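Local coordinates for protein crustacyanin-C1 subunit (PDB 1I4U) that binds the carotenoid astaxanthin and thereby provides the blue coloration of the lobster carapace, at residues Phe6-Lys11 / Thr161-Lys166; Gly74-Arg79 / Tyr175-Thr180; Lys82-Pro87 / Ser100-Leu105; Ser133-Arg138 / Ala152-Ile157. One frame throughout, in Å; residues are numbered along the deposited sequence.

Contact 1: Phe6-Lys11 / Thr161-Lys166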
loop_
_atom_site.group_PDB
_atom_site.type_symbol
_atom_site.label_atom_id
_atom_site.label_comp_id
_atom_site.label_asym_id
_atom_site.label_seq_id
_atom_site.Cartn_x
_atom_site.Cartn_y
_atom_site.Cartn_z
ATOM N N PHE A 6 3.851 10.590 -12.178
ATOM C CA PHE A 6 3.577 10.489 -10.741
ATOM C C PHE A 6 4.774 9.911 -9.983
ATOM O O PHE A 6 4.629 9.652 -8.763
ATOM C CB PHE A 6 2.272 9.756 -10.472
ATOM C CG PHE A 6 2.222 8.355 -11.060
ATOM C CD1 PHE A 6 2.809 7.279 -10.420
ATOM C CD2 PHE A 6 1.606 8.143 -12.280
ATOM C CE1 PHE A 6 2.816 6.006 -10.945
ATOM C CE2 PHE A 6 1.598 6.857 -12.828
ATOM C CZ PHE A 6 2.205 5.803 -12.170
ATOM N N VAL A 7 5.899 9.712 -10.641
ATOM C CA VAL A 7 7.130 9.346 -9.959
ATOM C C VAL A 7 8.051 10.566 -10.017
ATOM O O VAL A 7 8.538 10.946 -11.068
ATOM C CB VAL A 7 7.781 8.111 -10.592
ATOM C CG1 VAL A 7 9.064 7.748 -9.873
ATOM C CG2 VAL A 7 6.808 6.929 -10.573
ATOM N N VAL A 8 8.297 11.213 -8.885
ATOM C CA VAL A 8 8.822 12.561 -8.825
ATOM C C VAL A 8 10.115 12.586 -8.050
ATOM O O VAL A 8 10.165 11.998 -6.946
ATOM C CB VAL A 8 7.786 13.512 -8.154
ATOM C CG1 VAL A 8 8.305 14.948 -8.045
ATOM C CG2 VAL A 8 6.456 13.453 -8.885
ATOM N N PRO A 9 11.177 13.236 -8.501
ATOM C CA PRO A 9 12.383 13.322 -7.659
ATOM C C PRO A 9 12.100 13.932 -6.294
ATOM O O PRO A 9 11.230 14.785 -6.149
ATOM C CB PRO A 9 13.298 14.264 -8.436
ATOM C CG PRO A 9 12.851 14.030 -9.856
ATOM C CD PRO A 9 11.349 13.912 -9.805
ATOM N N GLY A 10 12.939 13.458 -5.350
ATOM C CA GLY A 10 12.996 13.927 -3.997
ATOM C C GLY A 10 12.036 13.168 -3.095
ATOM O O GLY A 10 11.417 12.201 -3.497
ATOM N N LYS A 11 11.941 13.605 -1.863
ATOM C CA LYS A 11 11.115 12.997 -0.844
ATOM C C LYS A 11 9.723 13.611 -0.753
ATOM O O LYS A 11 9.464 14.731 -1.185
ATOM C CB LYS A 11 11.804 13.087 0.520
ATOM C CG LYS A 11 11.118 13.943 1.559
ATOM C CD LYS A 11 11.400 15.436 1.416
ATOM C CE LYS A 11 10.826 16.290 2.535
ATOM N NZ LYS A 11 11.761 17.390 2.940
ATOM N N THR A 161 -0.129 21.326 -9.776
ATOM C CA THR A 161 -1.572 21.138 -10.035
ATOM C C THR A 161 -1.986 20.978 -11.484
ATOM O O THR A 161 -3.131 20.591 -11.785
ATOM C CB THR A 161 -2.368 22.290 -9.409
ATOM O OG1 THR A 161 -1.909 23.517 -9.961
ATOM C CG2 THR A 161 -2.096 22.269 -7.922
ATOM N N THR A 162 -1.063 21.220 -12.411
ATOM C CA THR A 162 -1.370 20.860 -13.794
ATOM C C THR A 162 -1.510 19.348 -14.004
ATOM O O THR A 162 -1.961 18.856 -15.047
ATOM C CB THR A 162 -0.286 21.418 -14.748
ATOM O OG1 THR A 162 0.950 20.695 -14.544
ATOM C CG2 THR A 162 -0.059 22.905 -14.495
ATOM N N ARG A 163 -1.160 18.535 -13.011
ATOM C CA ARG A 163 -1.335 17.114 -13.006
ATOM C C ARG A 163 -2.786 16.660 -12.838
ATOM O O ARG A 163 -3.139 15.534 -13.126
ATOM C CB ARG A 163 -0.442 16.498 -11.914
ATOM C CG ARG A 163 1.049 16.522 -12.289
ATOM C CD ARG A 163 1.926 16.187 -11.098
ATOM N NE ARG A 163 1.641 14.803 -10.637
ATOM C CZ ARG A 163 1.974 14.346 -9.440
ATOM N NH1 ARG A 163 2.603 15.069 -8.532
ATOM N NH2 ARG A 163 1.633 13.108 -9.152
ATOM N N PHE A 164 -3.672 17.555 -12.396
ATOM C CA PHE A 164 -5.070 17.115 -12.202
ATOM C C PHE A 164 -5.802 16.904 -13.516
ATOM O O PHE A 164 -5.664 17.695 -14.437
ATOM C CB PHE A 164 -5.863 18.154 -11.403
ATOM C CG PHE A 164 -5.616 18.016 -9.927
ATOM C CD1 PHE A 164 -6.293 17.055 -9.200
ATOM C CD2 PHE A 164 -4.692 18.801 -9.283
ATOM C CE1 PHE A 164 -6.078 16.895 -7.856
ATOM C CE2 PHE A 164 -4.474 18.677 -7.923
ATOM C CZ PHE A 164 -5.160 17.682 -7.233
ATOM N N VAL A 165 -6.611 15.850 -13.506
ATOM C CA VAL A 165 -7.503 15.502 -14.622
ATOM C C VAL A 165 -8.911 15.400 -14.072
ATOM O O VAL A 165 -9.142 14.740 -13.038
ATOM C CB VAL A 165 -7.091 14.189 -15.324
ATOM C CG1 VAL A 165 -8.047 13.922 -16.471
ATOM C CG2 VAL A 165 -5.628 14.259 -15.800
ATOM N N LYS A 166 -9.890 16.025 -14.705
ATOM C CA LYS A 166 -11.288 15.979 -14.260
ATOM C C LYS A 166 -11.871 14.608 -14.520
ATOM O O LYS A 166 -11.568 13.953 -15.513
ATOM C CB LYS A 166 -12.086 17.031 -15.024
ATOM C CG LYS A 166 -13.424 17.408 -14.516
ATOM C CD LYS A 166 -13.993 18.656 -15.191
ATOM C CE LYS A 166 -13.259 19.831 -14.557
ATOM N NZ LYS A 166 -13.827 21.119 -15.078
#
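The guanidinium group of R163, held by a salt bridge from NH1 to D131 OD1 on strand 128-137, lies against F6 and V8 on the surface of the lipocalin barrel. Both of its terminal nitrogens are hydrogen-bonded outside the two segments; F6 and V8 meet it with carbon atoms only, by packing. R163 stands in a 3-10 turn closed by F164 N to T161 O at 3.1 Å, and this turn leads straight into strand 164-166. The bend of its chain at chi3 (63°) turns the planar end toward the N-terminal strand 7-9. One methyl of V8, CG2, sits over a face of the guanidinium, 4.2 Å from NH1, and the two side chains run obliquely to each other. F6 meets the other nitrogen with CA and CB, its CA 3.6 Å from R163 NH2. With CG between the backbone N and the carbonyl carbon (chi1 57°), the phenyl ring is carried away from the arginine and packs on N42 and P44. In the antiparallel sheet strand 7-9 pairs with 128-137 and strand 164-166 with 33-41, and these two partners are themselves neighbours; R163, which also touches T41, thus spans between the chain's first and last strands. Strand 128-137, which carries D131, also bonds F6, whose carbonyl O accepts from S130 OG. F6 CB approaches R163 NH2 to 3.7 Å.

Contact 2: Gly74-Arg79 / Tyr175-Thr180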
loop_
_atom_site.group_PDB
_atom_site.type_symbol
_atom_site.label_atom_id
_atom_site.label_comp_id
_atom_site.label_asym_id
_atom_site.label_seq_id
_atom_site.Cartn_x
_atom_site.Cartn_y
_atom_site.Cartn_z
ATOM N N GLY A 74 -15.840 -0.345 -18.988
ATOM C CA GLY A 74 -17.185 0.059 -19.226
ATOM C C GLY A 74 -18.269 -0.531 -18.347
ATOM O O GLY A 74 -19.452 -0.142 -18.506
ATOM N N ASN A 75 -17.936 -1.439 -17.444
ATOM C CA ASN A 75 -18.954 -2.025 -16.573
ATOM C C ASN A 75 -19.079 -1.244 -15.289
ATOM O O ASN A 75 -18.110 -0.666 -14.813
ATOM C CB ASN A 75 -18.656 -3.497 -16.264
ATOM C CG ASN A 75 -18.787 -4.241 -17.600
ATOM O OD1 ASN A 75 -19.810 -4.092 -18.239
ATOM N ND2 ASN A 75 -17.734 -4.955 -17.925
ATOM N N LEU A 76 -20.279 -1.286 -14.716
ATOM C CA LEU A 76 -20.463 -0.822 -13.341
ATOM C C LEU A 76 -19.546 -1.610 -12.403
ATOM O O LEU A 76 -19.367 -2.803 -12.571
ATOM C CB LEU A 76 -21.893 -1.019 -12.877
ATOM C CG LEU A 76 -22.954 -0.139 -13.520
ATOM C CD1 LEU A 76 -24.337 -0.771 -13.477
ATOM C CD2 LEU A 76 -22.975 1.198 -12.799
ATOM N N LEU A 77 -19.043 -0.939 -11.362
ATOM C CA LEU A 77 -18.137 -1.505 -10.401
ATOM C C LEU A 77 -18.370 -0.904 -9.032
ATOM O O LEU A 77 -18.565 0.294 -8.905
ATOM C CB LEU A 77 -16.664 -1.265 -10.828
ATOM C CG LEU A 77 -15.592 -1.793 -9.879
ATOM C CD1 LEU A 77 -15.630 -3.317 -9.748
ATOM C CD2 LEU A 77 -14.190 -1.389 -10.357
ATOM N N LYS A 78 -18.379 -1.778 -8.040
ATOM C CA LYS A 78 -18.395 -1.405 -6.642
ATOM C C LYS A 78 -17.138 -1.953 -5.975
ATOM O O LYS A 78 -16.850 -3.140 -6.185
ATOM C CB LYS A 78 -19.604 -1.922 -5.868
ATOM C CG LYS A 78 -19.670 -1.633 -4.379
ATOM C CD LYS A 78 -20.966 -2.099 -3.763
ATOM C CE LYS A 78 -20.713 -3.327 -2.939
ATOM N NZ LYS A 78 -21.987 -3.933 -2.442
ATOM N N ARG A 79 -16.496 -1.093 -5.216
ATOM C CA ARG A 79 -15.345 -1.449 -4.420
ATOM C C ARG A 79 -15.624 -1.146 -2.966
ATOM O O ARG A 79 -16.071 -0.076 -2.638
ATOM C CB ARG A 79 -14.123 -0.648 -4.843
ATOM C CG ARG A 79 -13.788 -0.966 -6.282
ATOM C CD ARG A 79 -12.528 -0.236 -6.647
ATOM N NE ARG A 79 -11.415 -0.995 -5.995
ATOM C CZ ARG A 79 -10.221 -0.363 -5.906
ATOM N NH1 ARG A 79 -9.992 0.873 -6.371
ATOM N NH2 ARG A 79 -9.218 -0.998 -5.341
ATOM N N TYR A 175 -26.112 7.113 -11.091
ATOM C CA TYR A 175 -25.859 7.126 -9.656
ATOM C C TYR A 175 -26.879 6.310 -8.866
ATOM O O TYR A 175 -26.509 5.661 -7.896
ATOM C CB TYR A 175 -25.835 8.567 -9.188
ATOM C CG TYR A 175 -24.752 9.469 -9.679
ATOM C CD1 TYR A 175 -23.397 9.166 -9.632
ATOM C CD2 TYR A 175 -25.059 10.719 -10.155
ATOM C CE1 TYR A 175 -22.417 10.044 -10.079
ATOM C CE2 TYR A 175 -24.122 11.622 -10.583
ATOM C CZ TYR A 175 -22.794 11.272 -10.552
ATOM O OH TYR A 175 -21.894 12.221 -10.971
ATOM N N ASP A 176 -28.146 6.365 -9.270
ATOM C CA ASP A 176 -29.161 5.649 -8.513
ATOM C C ASP A 176 -28.969 4.155 -8.652
ATOM O O ASP A 176 -29.396 3.414 -7.769
ATOM C CB ASP A 176 -30.551 6.105 -8.943
ATOM C CG ASP A 176 -31.031 7.367 -8.306
ATOM O OD1 ASP A 176 -30.355 7.907 -7.415
ATOM O OD2 ASP A 176 -32.136 7.826 -8.750
ATOM N N THR A 177 -28.400 3.684 -9.764
ATOM C CA THR A 177 -28.048 2.291 -9.905
ATOM C C THR A 177 -26.808 1.982 -9.081
ATOM O O THR A 177 -26.730 0.963 -8.379
ATOM C CB THR A 177 -27.841 1.954 -11.390
ATOM O OG1 THR A 177 -29.039 2.257 -12.116
ATOM C CG2 THR A 177 -27.582 0.483 -11.579
ATOM N N GLN A 178 -25.795 2.846 -9.191
ATOM C CA GLN A 178 -24.567 2.655 -8.411
ATOM C C GLN A 178 -24.826 2.490 -6.937
ATOM O O GLN A 178 -24.217 1.660 -6.289
ATOM C CB GLN A 178 -23.650 3.876 -8.613
ATOM C CG GLN A 178 -23.080 3.981 -9.997
ATOM C CD GLN A 178 -22.341 5.273 -10.322
ATOM O OE1 GLN A 178 -22.468 5.812 -11.425
ATOM N NE2 GLN A 178 -21.556 5.735 -9.357
ATOM N N LYS A 179 -25.747 3.265 -6.401
ATOM C CA LYS A 179 -25.970 3.261 -4.953
ATOM C C LYS A 179 -26.629 1.969 -4.519
ATOM O O LYS A 179 -26.679 1.765 -3.297
ATOM C CB LYS A 179 -26.690 4.536 -4.573
ATOM C CG LYS A 179 -28.161 4.563 -4.813
ATOM C CD LYS A 179 -28.762 5.961 -4.561
ATOM C CE LYS A 179 -30.302 5.835 -4.692
ATOM N NZ LYS A 179 -30.983 7.160 -4.828
ATOM N N THR A 180 -27.087 1.111 -5.415
ATOM C CA THR A 180 -27.740 -0.167 -5.078
ATOM C C THR A 180 -26.829 -1.348 -5.327
ATOM O O THR A 180 -27.186 -2.518 -5.064
ATOM C CB THR A 180 -29.000 -0.431 -5.928
ATOM O OG1 THR A 180 -28.597 -0.595 -7.306
ATOM C CG2 THR A 180 -29.953 0.730 -5.917
#
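L76 meets the C-terminal helix 175-178 with both of its methyls. CD1 lies 4.0 Å from T177 CG2, the two side chains crossing at about a right angle, while CD2 rests 4.0 Å from Q178 CG. T177 presents its methyl because CG2 is anti to the backbone N, which sets OG1 beside that nitrogen instead. Q178 offers only the aliphatic part of its chain; extended beyond CG, it carries the amide past the leucine so that NE2 can donate to C51 O and T68 OG1. Further out, the C-terminal segment is also held by bonds of its own. T177 O receives two donors from T180, the backbone N and OG1, the latter at 2.7 Å, and K179 NZ forms a salt bridge with D176 OD1 at 2.8 Å, approaching from above the carboxylate plane. Just ahead of the helix, the disulfide between C51 and C173 ties this tail to the lipocalin barrel, and P174 adds to the packing on L76. Strand 76-85 takes a second hold through K78, whose NZ pairs with the terminal carboxylate of L181. Between the two segments themselves the chemistry is wholly apolar and small, which is consistent with much of the hold coming from the surrounding disulfide, amide and ionic links.

Contact 3: Lys82-Pro87 / Ser100-Leu105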
loop_
_atom_site.group_PDB
_atom_site.type_symbol
_atom_site.label_atom_id
_atom_site.label_comp_id
_atom_site.label_asym_id
_atom_site.label_seq_id
_atom_site.Cartn_x
_atom_site.Cartn_y
_atom_site.Cartn_z
ATOM N N LYS A 82 -12.226 0.917 3.454
ATOM C CA LYS A 82 -12.235 1.374 4.827
ATOM C C LYS A 82 -11.266 2.532 4.982
ATOM O O LYS A 82 -10.266 2.587 4.276
ATOM C CB LYS A 82 -11.790 0.285 5.814
ATOM C CG LYS A 82 -12.723 -0.884 5.954
ATOM C CD LYS A 82 -12.077 -1.971 6.797
ATOM C CE LYS A 82 -13.051 -3.105 6.977
ATOM N NZ LYS A 82 -13.834 -2.909 8.200
ATOM N N LEU A 83 -11.587 3.424 5.920
ATOM C CA LEU A 83 -10.653 4.481 6.290
ATOM C C LEU A 83 -10.517 4.400 7.807
ATOM O O LEU A 83 -11.508 4.507 8.502
ATOM C CB LEU A 83 -11.188 5.770 5.734
ATOM C CG LEU A 83 -10.407 7.040 5.736
ATOM C CD1 LEU A 83 -9.231 6.959 4.795
ATOM C CD2 LEU A 83 -11.283 8.200 5.309
ATOM N N TYR A 84 -9.320 4.157 8.307
ATOM C CA TYR A 84 -9.143 3.933 9.746
ATOM C C TYR A 84 -7.860 4.599 10.189
ATOM O O TYR A 84 -6.958 4.839 9.361
ATOM C CB TYR A 84 -9.131 2.460 10.078
ATOM C CG TYR A 84 -8.317 1.540 9.222
ATOM C CD1 TYR A 84 -6.937 1.430 9.386
ATOM C CD2 TYR A 84 -8.902 0.773 8.214
ATOM C CE1 TYR A 84 -6.209 0.590 8.594
ATOM C CE2 TYR A 84 -8.148 -0.064 7.432
ATOM C CZ TYR A 84 -6.796 -0.175 7.601
ATOM O OH TYR A 84 -5.991 -0.995 6.844
ATOM N N PRO A 85 -7.656 4.897 11.452
ATOM C CA PRO A 85 -6.390 5.542 11.845
ATOM C C PRO A 85 -5.176 4.661 11.523
ATOM O O PRO A 85 -5.184 3.434 11.608
ATOM C CB PRO A 85 -6.565 5.716 13.368
ATOM C CG PRO A 85 -8.050 5.800 13.522
ATOM C CD PRO A 85 -8.562 4.686 12.605
ATOM N N ASN A 86 -4.102 5.328 11.142
ATOM C CA ASN A 86 -2.860 4.620 10.845
ATOM C C ASN A 86 -2.477 3.703 12.005
ATOM O O ASN A 86 -2.548 4.113 13.171
ATOM C CB ASN A 86 -1.733 5.596 10.575
ATOM C CG ASN A 86 -0.414 4.863 10.543
ATOM O OD1 ASN A 86 0.223 4.672 11.592
ATOM N ND2 ASN A 86 0.019 4.429 9.386
ATOM N N PRO A 87 -2.213 2.422 11.763
ATOM C CA PRO A 87 -1.999 1.491 12.883
ATOM C C PRO A 87 -0.794 1.727 13.788
ATOM O O PRO A 87 -0.708 1.131 14.889
ATOM C CB PRO A 87 -1.888 0.119 12.205
ATOM C CG PRO A 87 -2.655 0.271 10.930
ATOM C CD PRO A 87 -2.291 1.667 10.478
ATOM N N SER A 100 -6.440 -4.998 -2.449
ATOM C CA SER A 100 -5.616 -3.846 -2.733
ATOM C C SER A 100 -4.574 -3.604 -1.666
ATOM O O SER A 100 -4.565 -4.211 -0.598
ATOM C CB SER A 100 -6.475 -2.580 -2.914
ATOM O OG SER A 100 -5.632 -1.552 -3.512
ATOM N N PHE A 101 -3.619 -2.716 -1.911
ATOM C CA PHE A 101 -2.740 -2.134 -0.886
ATOM C C PHE A 101 -3.565 -1.136 -0.042
ATOM O O PHE A 101 -4.689 -0.711 -0.377
ATOM C CB PHE A 101 -1.575 -1.390 -1.508
ATOM C CG PHE A 101 -0.390 -2.215 -2.030
ATOM C CD1 PHE A 101 -0.450 -3.576 -2.336
ATOM C CD2 PHE A 101 0.859 -1.629 -2.231
ATOM C CE1 PHE A 101 0.661 -4.273 -2.820
ATOM C CE2 PHE A 101 1.970 -2.300 -2.714
ATOM C CZ PHE A 101 1.905 -3.665 -3.003
ATOM N N ALA A 102 -3.047 -0.705 1.085
ATOM C CA ALA A 102 -3.538 0.379 1.906
ATOM C C ALA A 102 -2.497 1.489 1.872
ATOM O O ALA A 102 -1.303 1.217 1.762
ATOM C CB ALA A 102 -3.838 0.020 3.371
ATOM N N ALA A 103 -2.956 2.737 1.999
ATOM C CA ALA A 103 -2.044 3.866 1.880
ATOM C C ALA A 103 -2.393 4.978 2.830
ATOM O O ALA A 103 -3.567 5.067 3.234
ATOM C CB ALA A 103 -2.132 4.454 0.480
ATOM N N PRO A 104 -1.437 5.827 3.150
ATOM C CA PRO A 104 -1.838 6.992 3.949
ATOM C C PRO A 104 -2.757 7.894 3.131
ATOM O O PRO A 104 -2.621 8.009 1.916
ATOM C CB PRO A 104 -0.540 7.746 4.138
ATOM C CG PRO A 104 0.361 7.269 3.063
ATOM C CD PRO A 104 -0.025 5.820 2.811
ATOM N N LEU A 105 -3.648 8.580 3.853
ATOM C CA LEU A 105 -4.553 9.504 3.200
ATOM C C LEU A 105 -4.716 10.691 4.135
ATOM O O LEU A 105 -5.312 10.568 5.202
ATOM C CB LEU A 105 -5.873 8.817 2.842
ATOM C CG LEU A 105 -6.881 9.553 1.927
ATOM C CD1 LEU A 105 -7.610 10.672 2.603
ATOM C CD2 LEU A 105 -6.140 10.007 0.672
#
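L83 and L105 bring the larger share of the buried surface, CD1 of L83 standing 4.3 Å from CB of L105. L83 achieves this reach through its torsions: CG is anti to the backbone N (chi1 -171°), which extends the branch toward the other strand, although its CB does not point there directly. The CB of L105 does face L83, and beyond it the leucine packs on L118 of strand 115-123. The strands that carry them are not direct partners. In the meander of the lipocalin barrel, 76-85 and 102-110 both pair antiparallel with 93-97, from its two edges, so they run parallel to each other with one strand between them, and side chains reach across it to meet; L83 also touches L93. The side chain of L105 comes about 5 Å from a bound methylpentanediol, probably a crystallisation additive. On the other face of the sheet, Y84 OH lies 4.2 Å from CB of A102. The hydroxyl's polar partner is D96 OD2, on the intervening strand, and A102 touches D96 too. This face also belongs to the dimer interface: Y84 packs on P87 of the second subunit, and A102 forms backbone hydrogen bonds with that subunit.

Contact 4: Ser133-Arg138 / Ala152-Ile157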
loop_
_atom_site.group_PDB
_atom_site.type_symbol
_atom_site.label_atom_id
_atom_site.label_comp_id
_atom_site.label_asym_id
_atom_site.label_seq_id
_atom_site.Cartn_x
_atom_site.Cartn_y
_atom_site.Cartn_z
ATOM N N SER A 133 -3.199 12.807 -5.592
ATOM C CA SER A 133 -4.017 13.871 -5.089
ATOM C C SER A 133 -5.417 13.763 -5.713
ATOM O O SER A 133 -5.598 13.271 -6.823
ATOM C CB SER A 133 -3.403 15.232 -5.375
ATOM O OG SER A 133 -2.126 15.362 -4.792
ATOM N N PHE A 134 -6.368 14.256 -4.939
ATOM C CA PHE A 134 -7.792 14.166 -5.273
ATOM C C PHE A 134 -8.509 15.420 -4.828
ATOM O O PHE A 134 -8.216 15.936 -3.780
ATOM C CB PHE A 134 -8.464 12.986 -4.595
ATOM C CG PHE A 134 -7.753 11.647 -4.688
ATOM C CD1 PHE A 134 -6.685 11.372 -3.861
ATOM C CD2 PHE A 134 -8.144 10.690 -5.616
ATOM C CE1 PHE A 134 -6.033 10.164 -3.962
ATOM C CE2 PHE A 134 -7.493 9.466 -5.686
ATOM C CZ PHE A 134 -6.427 9.220 -4.867
ATOM N N ILE A 135 -9.492 15.829 -5.627
ATOM C CA ILE A 135 -10.446 16.859 -5.259
ATOM C C ILE A 135 -11.792 16.164 -5.181
ATOM O O ILE A 135 -12.225 15.575 -6.193
ATOM C CB ILE A 135 -10.452 18.048 -6.232
ATOM C CG1 ILE A 135 -9.079 18.737 -6.261
ATOM C CG2 ILE A 135 -11.514 19.089 -5.929
ATOM C CD1 ILE A 135 -8.911 19.736 -7.409
ATOM N N PHE A 136 -12.404 16.205 -4.017
ATOM C CA PHE A 136 -13.743 15.670 -3.789
ATOM C C PHE A 136 -14.788 16.806 -3.638
ATOM O O PHE A 136 -14.447 17.884 -3.140
ATOM C CB PHE A 136 -13.766 14.876 -2.505
ATOM C CG PHE A 136 -13.276 13.456 -2.455
ATOM C CD1 PHE A 136 -12.535 12.876 -3.483
ATOM C CD2 PHE A 136 -13.575 12.658 -1.330
ATOM C CE1 PHE A 136 -12.146 11.548 -3.452
ATOM C CE2 PHE A 136 -13.204 11.308 -1.289
ATOM C CZ PHE A 136 -12.483 10.783 -2.340
ATOM N N SER A 137 -15.988 16.523 -4.094
ATOM C CA SER A 137 -17.113 17.438 -4.030
ATOM C C SER A 137 -18.320 16.751 -3.413
ATOM O O SER A 137 -18.514 15.562 -3.578
ATOM C CB SER A 137 -17.453 17.939 -5.420
ATOM O OG SER A 137 -18.563 18.846 -5.373
ATOM N N ARG A 138 -19.169 17.543 -2.752
ATOM C CA ARG A 138 -20.453 16.985 -2.325
ATOM C C ARG A 138 -21.485 16.883 -3.437
ATOM O O ARG A 138 -22.563 16.297 -3.196
ATOM C CB ARG A 138 -21.003 17.788 -1.145
ATOM C CG ARG A 138 -20.248 17.638 0.153
ATOM C CD ARG A 138 -20.196 16.211 0.645
ATOM N NE ARG A 138 -19.786 16.169 2.045
ATOM C CZ ARG A 138 -19.847 15.066 2.787
ATOM N NH1 ARG A 138 -20.283 13.925 2.304
ATOM N NH2 ARG A 138 -19.464 15.122 4.057
ATOM N N ALA A 152 -4.707 25.911 -4.218
ATOM C CA ALA A 152 -3.802 26.607 -3.308
ATOM C C ALA A 152 -3.149 25.624 -2.362
ATOM O O ALA A 152 -1.947 25.635 -2.128
ATOM C CB ALA A 152 -4.512 27.705 -2.544
ATOM N N ALA A 153 -3.972 24.711 -1.832
ATOM C CA ALA A 153 -3.483 23.750 -0.846
ATOM C C ALA A 153 -2.416 22.838 -1.426
ATOM O O ALA A 153 -1.415 22.537 -0.781
ATOM C CB ALA A 153 -4.610 22.914 -0.258
ATOM N N PHE A 154 -2.651 22.396 -2.660
ATOM C CA PHE A 154 -1.656 21.524 -3.270
ATOM C C PHE A 154 -0.403 22.285 -3.683
ATOM O O PHE A 154 0.701 21.733 -3.532
ATOM C CB PHE A 154 -2.325 20.814 -4.441
ATOM C CG PHE A 154 -3.327 19.731 -4.031
ATOM C CD1 PHE A 154 -2.858 18.608 -3.394
ATOM C CD2 PHE A 154 -4.671 19.834 -4.253
ATOM C CE1 PHE A 154 -3.723 17.600 -3.021
ATOM C CE2 PHE A 154 -5.543 18.848 -3.889
ATOM C CZ PHE A 154 -5.106 17.750 -3.198
ATOM N N LYS A 155 -0.568 23.500 -4.178
ATOM C CA LYS A 155 0.618 24.311 -4.503
ATOM C C LYS A 155 1.450 24.551 -3.271
ATOM O O LYS A 155 2.690 24.573 -3.320
ATOM C CB LYS A 155 0.187 25.621 -5.129
ATOM C CG LYS A 155 -0.186 25.551 -6.606
ATOM C CD LYS A 155 -0.831 26.838 -7.002
ATOM C CE LYS A 155 -0.711 27.425 -8.361
ATOM N NZ LYS A 155 -0.383 26.495 -9.453
ATOM N N ASN A 156 0.780 24.704 -2.150
ATOM C CA ASN A 156 1.477 24.960 -0.893
ATOM C C ASN A 156 2.379 23.806 -0.466
ATOM O O ASN A 156 3.311 24.022 0.325
ATOM C CB ASN A 156 0.471 25.273 0.216
ATOM C CG ASN A 156 1.036 25.627 1.561
ATOM O OD1 ASN A 156 1.620 26.689 1.808
ATOM N ND2 ASN A 156 0.867 24.774 2.555
ATOM N N ILE A 157 2.130 22.597 -0.964
ATOM C CA ILE A 157 2.982 21.446 -0.649
ATOM C C ILE A 157 3.734 20.973 -1.889
ATOM O O ILE A 157 4.208 19.858 -2.043
ATOM C CB ILE A 157 2.186 20.316 0.038
ATOM C CG1 ILE A 157 1.017 19.736 -0.761
ATOM C CG2 ILE A 157 1.692 20.819 1.383
ATOM C CD1 ILE A 157 0.645 18.316 -0.378
#
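Three residues of strand 133-137 meet the helix through a single ring, that of F154, whose CB points to the strand and whose first torsion (chi1 -73°) carries the ring onto S133. S133 OG makes the closest approach, 3.3 Å from F154 CE1 and set obliquely to the ring, and the carbonyl O of F134 comes in at the ring's edge, near its plane, 3.6 Å from F154 CZ. The carbonyl oxygen of F134, at the edge, faces the slightly positive C-H rim of the phenyl ring, which probably makes the meeting mildly favourable. Apolar packing supplies the rest: S133 CB is 3.4 Å from F154 CE1, and I135 CG1 lies 4.3 Å from F154 CE2. The helix runs nearly antiparallel to the strand, at 163°, with 10.7 Å between their axes. A helix that follows the last long barrel strand and packs on the outside of the barrel is characteristic of lipocalins. F134 points the other way, and its side chain comes about 4 Å from a bound methylpentanediol, probably from the crystallisation liquor. Cutting F154 back to alanine is likely to open a gap beside S133 and I135 and to leave the ring of F164 without this aromatic neighbour. L108 and C117 also touch the F154 ring, and C117 forms a disulfide with C150 in the same helix, a covalent tie between helix and barrel. Among backbone bonds, S133 is hydrogen-bonded to T41 of the neighbouring strand.

How the contacts relate
All four contacts reach the same antiparallel sheet, but at different depths. Contacts 3 and 4 are buried, lie in opposite directions from the chain's centre with their centres 19 Å apart, and rest on leucine or phenylalanine packing; contact 1 is a surface contact built round a charged group, and contact 2, partly buried, is a small apolar patch beside polar ties. Contacts 1 and 4 join directly, F164 CZ lying 3.6 Å from F154 CE2, so the helix and the last strand share one cluster. Contacts 2 and 3 use strand 76-85 and touch through R79 NH2 and S100 CB at 4.0 Å. Of the four, contact 3 alone is touched by the second subunit.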